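Local coordinates for flap endonuclease 1 (Desulfurococcus amylolyticus, PDB 3ORY), which probably cleaves single-stranded 5' flaps from branched DNA as a structure-specific endonuclease of the XPG family, at residues K16-G21 / G260-L265. Numbering follows the deposited sequence.
Sequences KDIIPG and GPKKAL. With PO4 (phosphate ion), chain C.
Ile18 and Lys262 bring the two backbones to 6.0 Å between their CA atoms, where the loop before strand 24-26 meets the first turn of helix 261-271 without a hydrogen bond between them. Ile18 carries the contact. Its CG2 rests on the helix backbone 3.5 Å from Pro261 O, with Lys262 CG also against it; Leu265 CD2, one turn on, meets Ile18 CB at 4.1 Å. A branched aliphatic residue suits this place, since its beta branch sets CG2 on the Pro261-Lys262 backbone while CB meets Leu265. Asp17, a short acid with CG between its own N and carbonyl carbon (chi1 45°), lays OD1 beside Pro261 CB at 3.6 Å. Lys262 suits the exposed edge: its extended aliphatic chain passes the loop, CE 3.8 Å from Asp17 O. Proline suits the first helical turn, where its missing N-H costs no helix bond; an alanine here, without CG and CD, would probably take ring carbons from beside Asp17 OD1 and phosphate O3 and leave the backbone freer to turn. At Gly260, the N-cap, a CB would clash with the phosphate ion. Lys262 N grips its O3 at 2.8 Å, nearly straight at 172°, and Lys263 N reaches O2 at 3.3 Å. Gly-Pro-Lys-Lys starting a helix packed on helix 237-247 is consistent with the helix-two-turn-helix element that binds the DNA backbone in FEN1 relatives; the ion, probably from the crystallisation liquor, may mark a DNA phosphate site.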
loop_
_atom_site.group_PDB
_atom_site.type_symbol
_atom_site.label_atom_id
_atom_site.label_comp_id
_atom_site.label_asym_id
_atom_site.label_seq_id
_atom_site.Cartn_x
_atom_site.Cartn_y
_atom_site.Cartn_z
ATOM N N LYS A 16 2.931 -12.084 -3.278
ATOM C CA LYS A 16 4.353 -12.152 -2.938
ATOM C C LYS A 16 5.024 -13.490 -3.231
ATOM O O LYS A 16 6.087 -13.526 -3.852
ATOM C CB LYS A 16 4.575 -11.774 -1.468
ATOM C CG LYS A 16 6.039 -11.591 -1.091
ATOM C CD LYS A 16 6.174 -11.016 0.331
ATOM C CE LYS A 16 7.621 -10.620 0.626
ATOM N NZ LYS A 16 8.564 -11.757 0.415
ATOM N N ASP A 17 4.435 -14.593 -2.788
ATOM C CA ASP A 17 5.156 -15.851 -2.950
ATOM C C ASP A 17 4.938 -16.590 -4.274
ATOM O O ASP A 17 5.442 -17.701 -4.440
ATOM C CB ASP A 17 5.029 -16.774 -1.728
ATOM C CG ASP A 17 3.622 -16.859 -1.198
ATOM O OD1 ASP A 17 2.688 -17.045 -2.013
ATOM O OD2 ASP A 17 3.465 -16.732 0.042
ATOM N N ILE A 18 4.208 -15.981 -5.216
ATOM C CA ILE A 18 4.202 -16.511 -6.581
ATOM C C ILE A 18 5.010 -15.672 -7.571
ATOM O O ILE A 18 5.172 -16.078 -8.719
ATOM C CB ILE A 18 2.782 -16.819 -7.156
ATOM C CG1 ILE A 18 1.958 -15.539 -7.339
ATOM C CG2 ILE A 18 2.060 -17.850 -6.297
ATOM C CD1 ILE A 18 0.763 -15.706 -8.302
ATOM N N ILE A 19 5.531 -14.525 -7.138
ATOM C CA ILE A 19 6.367 -13.714 -8.030
ATOM C C ILE A 19 7.736 -14.384 -8.263
ATOM O O ILE A 19 8.506 -14.535 -7.324
ATOM C CB ILE A 19 6.603 -12.280 -7.496
ATOM C CG1 ILE A 19 5.275 -11.573 -7.144
ATOM C CG2 ILE A 19 7.429 -11.476 -8.502
ATOM C CD1 ILE A 19 4.301 -11.393 -8.321
ATOM N N PRO A 20 8.041 -14.771 -9.518
ATOM C CA PRO A 20 9.355 -15.375 -9.763
ATOM C C PRO A 20 10.479 -14.336 -9.730
ATOM O O PRO A 20 10.240 -13.146 -9.986
ATOM C CB PRO A 20 9.230 -15.995 -11.159
ATOM C CG PRO A 20 7.976 -15.433 -11.770
ATOM C CD PRO A 20 7.261 -14.578 -10.755
ATOM N N GLY A 21 11.688 -14.800 -9.403
ATOM C CA GLY A 21 12.883 -13.960 -9.333
ATOM C C GLY A 21 13.142 -13.121 -10.569
ATOM O O GLY A 21 13.528 -11.955 -10.461
ATOM N N GLY A 260 -4.901 -20.314 -1.340
ATOM C CA GLY A 260 -3.823 -19.326 -1.278
ATOM C C GLY A 260 -3.189 -19.085 -2.643
ATOM O O GLY A 260 -3.566 -19.730 -3.622
ATOM N N PRO A 261 -2.216 -18.155 -2.714
ATOM C CA PRO A 261 -1.629 -17.708 -3.980
ATOM C C PRO A 261 -1.011 -18.810 -4.870
ATOM O O PRO A 261 -1.254 -18.812 -6.078
ATOM C CB PRO A 261 -0.581 -16.676 -3.539
ATOM C CG PRO A 261 -1.090 -16.185 -2.205
ATOM C CD PRO A 261 -1.656 -17.416 -1.562
ATOM N N LYS A 262 -0.243 -19.735 -4.290
ATOM C CA LYS A 262 0.357 -20.821 -5.077
ATOM C C LYS A 262 -0.703 -21.732 -5.670
ATOM O O LYS A 262 -0.603 -22.138 -6.827
ATOM C CB LYS A 262 1.354 -21.646 -4.247
ATOM C CG LYS A 262 2.620 -20.901 -3.883
ATOM C CD LYS A 262 3.491 -21.723 -2.935
ATOM C CE LYS A 262 4.708 -20.936 -2.497
ATOM N NZ LYS A 262 5.585 -21.739 -1.598
ATOM N N LYS A 263 -1.720 -22.043 -4.873
ATOM C CA LYS A 263 -2.800 -22.920 -5.312
ATOM C C LYS A 263 -3.649 -22.258 -6.389
ATOM O O LYS A 263 -3.978 -22.893 -7.393
ATOM C CB LYS A 263 -3.675 -23.347 -4.130
ATOM C CG LYS A 263 -4.830 -24.309 -4.486
ATOM C CD LYS A 263 -4.358 -25.676 -5.012
ATOM C CE LYS A 263 -5.363 -26.771 -4.633
ATOM N NZ LYS A 263 -5.068 -28.105 -5.254
ATOM N N ALA A 264 -3.990 -20.985 -6.175
ATOM C CA ALA A 264 -4.739 -20.209 -7.162
ATOM C C ALA A 264 -4.007 -20.212 -8.506
ATOM O O ALA A 264 -4.626 -20.406 -9.538
ATOM C CB ALA A 264 -4.982 -18.770 -6.667
ATOM N N LEU A 265 -2.689 -20.019 -8.485
ATOM C CA LEU A 265 -1.889 -19.990 -9.716
ATOM C C LEU A 265 -1.917 -21.346 -10.418
ATOM O O LEU A 265 -2.053 -21.434 -11.644
ATOM C CB LEU A 265 -0.441 -19.588 -9.413
ATOM C CG LEU A 265 0.577 -19.800 -10.546
ATOM C CD1 LEU A 265 0.332 -18.840 -11.724
ATOM C CD2 LEU A 265 2.009 -19.679 -10.025
HETATM P P PO4 C . -0.216 -20.804 -0.783
HETATM O O1 PO4 C . -0.986 -20.218 0.379
HETATM O O2 PO4 C . -1.169 -21.588 -1.670
HETATM O O3 PO4 C . 0.463 -19.701 -1.558
HETATM O O4 PO4 C . 0.853 -21.737 -0.261
#